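Local atomic coordinates of putative O-acetylhomoserine (Thiol)-lyase (PDB entry 4OC9), a protein that probably uses pyridoxal 5'-phosphate to make homocysteine from O-acetylhomoserine and sulfide. Residues Gln191-Gly196 with Ala218-Lys223; Asn71-Ala76 with Cys180-Ala185. One frame throughout, in Å; residues are numbered along the deposited sequence.

Contact 1: Gln191-Gly196 with Ala218-Lys223; sequences QPFKHG and ALIERK
The seven-stranded mixed sheet of the pyridoxal-phosphate domain meets a 3-10 turn here: Phe193, from the turn 192-194, lays its ring against Ile220 of strand 217-221 and the Glu221-Arg222 backbone. One aromatic side chain can close such a junction by using face and rim for different partners, and Phe193 does so. Over one face sits Arg222 CB, 4.1 Å from the ring centroid and 28° off the ring normal, a CH-pi contact. With CG in the position between backbone N and carbonyl carbon (chi1 65°), the rest of the arginine chain runs extended away from the turn, and Arg222 NE forms a salt bridge with Asp198. Arg222 NH1 also donates to Lys223 O at 3.0 Å, in the carbonyl plane. At the ring's rim, Phe193 CZ lies 3.6 Å from Ile220 O, near the ring plane, while Phe193 CE2 touches Ile220 CG2 at 3.7 Å. The two side chains cross at about a right angle. Backbone bonds hold the turn, His195 N to Pro192 O at 2.8 Å among them. Touching Glu73 and Ile200, the ring lies between the end of helix 60-73 and the sheet, in the large domain of this aminotransferase-like fold.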
loop_
_atom_site.group_PDB
_atom_site.type_symbol
_atom_site.label_atom_id
_atom_site.label_comp_id
_atom_site.label_asym_id
_atom_site.label_seq_id
_atom_site.Cartn_x
_atom_site.Cartn_y
_atom_site.Cartn_z
ATOM N N GLN D 191 -29.641 8.744 9.209
ATOM C CA GLN D 191 -29.762 7.289 9.158
ATOM C C GLN D 191 -31.000 6.889 8.368
ATOM O O GLN D 191 -32.044 6.652 8.935
ATOM C CB GLN D 191 -29.877 6.726 10.572
ATOM C CG GLN D 191 -28.795 7.133 11.567
ATOM C CD GLN D 191 -28.930 8.567 12.143
ATOM O OE1 GLN D 191 -30.037 9.123 12.290
ATOM N NE2 GLN D 191 -27.785 9.147 12.508
ATOM N N PRO D 192 -30.888 6.805 7.045
ATOM C CA PRO D 192 -32.074 6.464 6.261
ATOM C C PRO D 192 -32.820 5.220 6.716
ATOM O O PRO D 192 -34.058 5.175 6.590
ATOM C CB PRO D 192 -31.529 6.292 4.854
ATOM C CG PRO D 192 -30.324 7.170 4.823
ATOM C CD PRO D 192 -29.716 7.058 6.191
ATOM N N PHE D 193 -32.133 4.218 7.239
ATOM C CA PHE D 193 -32.855 3.025 7.691
ATOM C C PHE D 193 -33.919 3.326 8.741
ATOM O O PHE D 193 -34.948 2.640 8.802
ATOM C CB PHE D 193 -31.964 1.885 8.177
ATOM C CG PHE D 193 -31.057 1.349 7.124
ATOM C CD1 PHE D 193 -31.564 1.008 5.878
ATOM C CD2 PHE D 193 -29.760 0.987 7.436
ATOM C CE1 PHE D 193 -30.761 0.461 4.912
ATOM C CE2 PHE D 193 -28.956 0.392 6.475
ATOM C CZ PHE D 193 -29.454 0.134 5.212
ATOM N N LYS D 194 -33.668 4.312 9.586
ATOM C CA LYS D 194 -34.635 4.704 10.582
ATOM C C LYS D 194 -35.921 5.119 9.959
ATOM O O LYS D 194 -36.964 5.013 10.599
ATOM C CB LYS D 194 -34.154 5.871 11.401
ATOM C CG LYS D 194 -33.315 5.506 12.593
ATOM C CD LYS D 194 -32.726 6.790 13.118
ATOM C CE LYS D 194 -32.076 6.546 14.476
ATOM N NZ LYS D 194 -31.618 7.821 15.079
ATOM N N HIS D 195 -35.879 5.561 8.706
ATOM C CA HIS D 195 -37.088 5.983 8.069
ATOM C C HIS D 195 -37.681 5.099 7.019
ATOM O O HIS D 195 -38.389 5.562 6.124
ATOM C CB HIS D 195 -36.887 7.387 7.555
ATOM C CG HIS D 195 -36.364 8.291 8.619
ATOM N ND1 HIS D 195 -37.151 8.756 9.637
ATOM C CD2 HIS D 195 -35.130 8.785 8.834
ATOM C CE1 HIS D 195 -36.421 9.509 10.435
ATOM N NE2 HIS D 195 -35.197 9.556 9.958
ATOM N N GLY D 196 -37.404 3.805 7.139
ATOM C CA GLY D 196 -37.950 2.821 6.206
ATOM C C GLY D 196 -37.194 2.477 4.931
ATOM O O GLY D 196 -37.689 1.692 4.119
ATOM N N ALA D 218 -20.154 1.165 -1.458
ATOM C CA ALA D 218 -20.758 0.137 -0.629
ATOM C C ALA D 218 -22.264 0.040 -0.795
ATOM O O ALA D 218 -22.938 1.050 -1.017
ATOM C CB ALA D 218 -20.448 0.392 0.822
ATOM N N LEU D 219 -22.777 -1.184 -0.666
ATOM C CA LEU D 219 -24.225 -1.419 -0.724
ATOM C C LEU D 219 -24.543 -1.994 0.640
ATOM O O LEU D 219 -23.969 -3.008 1.043
ATOM C CB LEU D 219 -24.705 -2.423 -1.775
ATOM C CG LEU D 219 -24.411 -2.195 -3.249
ATOM C CD1 LEU D 219 -22.947 -2.574 -3.487
ATOM C CD2 LEU D 219 -25.300 -3.076 -4.114
ATOM N N ILE D 220 -25.484 -1.372 1.321
ATOM C CA ILE D 220 -25.881 -1.806 2.643
ATOM C C ILE D 220 -27.367 -2.132 2.680
ATOM O O ILE D 220 -28.200 -1.370 2.160
ATOM C CB ILE D 220 -25.595 -0.694 3.642
ATOM C CG1 ILE D 220 -24.132 -0.271 3.525
ATOM C CG2 ILE D 220 -25.925 -1.156 5.049
ATOM C CD1 ILE D 220 -23.773 0.894 4.411
ATOM N N GLU D 221 -27.724 -3.256 3.301
ATOM C CA GLU D 221 -29.142 -3.617 3.358
ATOM C C GLU D 221 -29.657 -3.560 4.791
ATOM O O GLU D 221 -28.927 -3.832 5.771
ATOM C CB GLU D 221 -29.419 -5.004 2.776
ATOM C CG GLU D 221 -29.056 -6.215 3.637
ATOM C CD GLU D 221 -29.392 -7.540 2.931
ATOM O OE1 GLU D 221 -30.369 -8.196 3.355
ATOM O OE2 GLU D 221 -28.773 -7.870 1.893
ATOM N N ARG D 222 -30.922 -3.186 4.924
ATOM C CA ARG D 222 -31.527 -3.092 6.252
ATOM C C ARG D 222 -31.819 -4.441 6.832
ATOM O O ARG D 222 -31.755 -5.482 6.156
ATOM C CB ARG D 222 -32.886 -2.403 6.198
ATOM C CG ARG D 222 -33.992 -3.142 5.421
ATOM C CD ARG D 222 -35.357 -2.456 5.607
ATOM N NE ARG D 222 -36.473 -3.005 4.805
ATOM C CZ ARG D 222 -37.303 -3.976 5.185
ATOM N NH1 ARG D 222 -37.162 -4.608 6.354
ATOM N NH2 ARG D 222 -38.273 -4.347 4.369
ATOM N N LYS D 223 -32.169 -4.424 8.098
ATOM C CA LYS D 223 -32.524 -5.657 8.767
ATOM C C LYS D 223 -33.881 -6.093 8.253
ATOM O O LYS D 223 -34.724 -5.262 7.979
ATOM C CB LYS D 223 -32.621 -5.425 10.272
ATOM C CG LYS D 223 -31.287 -5.065 10.883
ATOM C CD LYS D 223 -31.374 -4.791 12.357
ATOM C CE LYS D 223 -29.985 -4.511 12.866
ATOM N NZ LYS D 223 -29.953 -4.314 14.333
#

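Contact 2: Asn71-Ala76 with Cys180-Ala185; sequences NVEGGA and CDNTVA
A single hydrogen bond between two buried side chains, Glu73 and Asn182, makes up the whole of this contact. It joins the C-terminal end of helix 60-73 to the loop leaving strand 177-181 in the pyridoxal-phosphate domain. The helix stops in a Schellman motif: Gly74, at positive phi, is the C-prime residue, Gly75 N bonds back to the carbonyl of the residue before Asn71, and Gly74 N to Asn71 O. From the last turn the glutamate chain bends at chi2 (-73°), which carries its carboxylate towards the loop. There OE1 also accepts from His202 NE2, while Asn182 OD1 accepts from Ser153 OG and ND2 also donates to Leu190 O. These partners satisfy both polar atoms of the buried amide and should fix its rotation. Nearby, Asp181 OD1 closes an Asx turn by accepting from Thr183 N at 3.1 Å, and takes the hydroxyl Thr183 OG1 at 2.6 Å; Asp181 OD2 lies close to N1 of the pyridoxal-lysine at position 206. Across the contact, Asn182 ND2 reaches the syn lone pair of Glu73 OE1 at 3.0 Å, N-H...O angle 163°, with the oxygen almost in the amide plane although the carboxylate and amide planes stand 45° apart.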
loop_
_atom_site.group_PDB
_atom_site.type_symbol
_atom_site.label_atom_id
_atom_site.label_comp_id
_atom_site.label_asym_id
_atom_site.label_seq_id
_atom_site.Cartn_x
_atom_site.Cartn_y
_atom_site.Cartn_z
ATOM N N ASN D 71 -23.115 -1.579 10.570
ATOM C CA ASN D 71 -23.320 -1.287 11.981
ATOM C C ASN D 71 -23.556 0.184 12.236
ATOM O O ASN D 71 -24.471 0.524 12.970
ATOM C CB ASN D 71 -22.143 -1.785 12.834
ATOM C CG ASN D 71 -22.031 -3.286 12.818
ATOM O OD1 ASN D 71 -22.870 -3.959 12.258
ATOM N ND2 ASN D 71 -20.971 -3.814 13.397
ATOM N N VAL D 72 -22.766 1.056 11.621
ATOM C CA VAL D 72 -22.976 2.496 11.844
ATOM C C VAL D 72 -24.305 2.958 11.258
ATOM O O VAL D 72 -24.893 3.868 11.779
ATOM C CB VAL D 72 -21.809 3.417 11.397
ATOM C CG1 VAL D 72 -20.562 3.024 12.156
ATOM C CG2 VAL D 72 -21.549 3.337 9.908
ATOM N N GLU D 73 -24.759 2.353 10.165
ATOM C CA GLU D 73 -26.051 2.731 9.556
ATOM C C GLU D 73 -27.247 2.099 10.272
ATOM O O GLU D 73 -28.374 2.540 10.080
ATOM C CB GLU D 73 -26.119 2.361 8.074
ATOM C CG GLU D 73 -25.359 3.240 7.090
ATOM C CD GLU D 73 -25.996 4.608 6.850
ATOM O OE1 GLU D 73 -25.545 5.309 5.907
ATOM O OE2 GLU D 73 -26.948 4.995 7.563
ATOM N N GLY D 74 -27.007 1.103 11.119
ATOM C CA GLY D 74 -28.087 0.421 11.823
ATOM C C GLY D 74 -28.710 -0.637 10.895
ATOM O O GLY D 74 -29.851 -1.042 11.065
ATOM N N GLY D 75 -27.952 -1.070 9.883
ATOM C CA GLY D 75 -28.425 -2.063 8.921
ATOM C C GLY D 75 -27.945 -3.454 9.288
ATOM O O GLY D 75 -27.370 -3.648 10.334
ATOM N N ALA D 76 -28.158 -4.414 8.400
ATOM C CA ALA D 76 -27.760 -5.814 8.654
ATOM C C ALA D 76 -26.459 -6.293 8.044
ATOM O O ALA D 76 -25.662 -6.960 8.719
ATOM C CB ALA D 76 -28.873 -6.757 8.169
ATOM N N CYS D 180 -31.468 4.447 -1.153
ATOM C CA CYS D 180 -31.030 5.778 -0.785
ATOM C C CYS D 180 -29.510 5.922 -0.825
ATOM O O CYS D 180 -28.820 5.212 -0.138
ATOM C CB CYS D 180 -31.502 6.132 0.632
ATOM S SG CYS D 180 -30.968 7.770 1.225
ATOM N N ASP D 181 -29.027 6.896 -1.584
ATOM C CA ASP D 181 -27.622 7.213 -1.693
ATOM C C ASP D 181 -27.399 8.231 -0.571
ATOM O O ASP D 181 -27.798 9.398 -0.665
ATOM C CB ASP D 181 -27.320 7.760 -3.075
ATOM C CG ASP D 181 -25.861 8.117 -3.276
ATOM O OD1 ASP D 181 -25.199 8.592 -2.314
ATOM O OD2 ASP D 181 -25.386 7.963 -4.420
ATOM N N ASN D 182 -26.746 7.786 0.502
ATOM C CA ASN D 182 -26.515 8.644 1.693
ATOM C C ASN D 182 -25.076 9.151 1.769
ATOM O O ASN D 182 -24.582 9.497 2.849
ATOM C CB ASN D 182 -26.826 7.787 2.933
ATOM C CG ASN D 182 -27.070 8.598 4.176
ATOM O OD1 ASN D 182 -27.658 9.649 4.103
ATOM N ND2 ASN D 182 -26.692 8.072 5.338
ATOM N N THR D 183 -24.414 9.223 0.621
ATOM C CA THR D 183 -23.023 9.667 0.543
ATOM C C THR D 183 -22.675 10.978 1.187
ATOM O O THR D 183 -21.778 11.070 2.037
ATOM C CB THR D 183 -22.594 9.815 -0.916
ATOM O OG1 THR D 183 -22.697 8.547 -1.605
ATOM C CG2 THR D 183 -21.185 10.305 -0.979
ATOM N N VAL D 184 -23.400 12.026 0.822
ATOM C CA VAL D 184 -23.117 13.329 1.364
ATOM C C VAL D 184 -23.438 13.531 2.851
ATOM O O VAL D 184 -22.660 14.149 3.608
ATOM C CB VAL D 184 -23.874 14.394 0.567
ATOM C CG1 VAL D 184 -23.524 15.788 1.109
ATOM C CG2 VAL D 184 -23.507 14.295 -0.890
ATOM N N ALA D 185 -24.590 13.059 3.286
ATOM C CA ALA D 185 -24.971 13.229 4.684
ATOM C C ALA D 185 -24.102 12.411 5.617
ATOM O O ALA D 185 -23.752 12.847 6.709
ATOM C CB ALA D 185 -26.423 12.848 4.866
#

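Followed from the N terminus, the chain first leaves helix 60-73, passes through strands 77-81, 101-105, 126-130 and 146-152, and returns on strand 177-181, where contact 2 closes a long loop. Contact 1 opens only afterwards and closes a short one, running through strand 199-203 to strand 217-221; the two are therefore in series, neither nested nor crossed. In space they are neighbours, their centres about 6 Å apart. Phe193 CE2 lies 3.5 Å from Gly75 CA, and Pro192 CD lies 3.3 Å from Asn182 ND2. A probable backbone hydrogen bond links Glu221 O to Ala76 N, so both contacts gather the helix end, the 3-10 turn and the same sheet together.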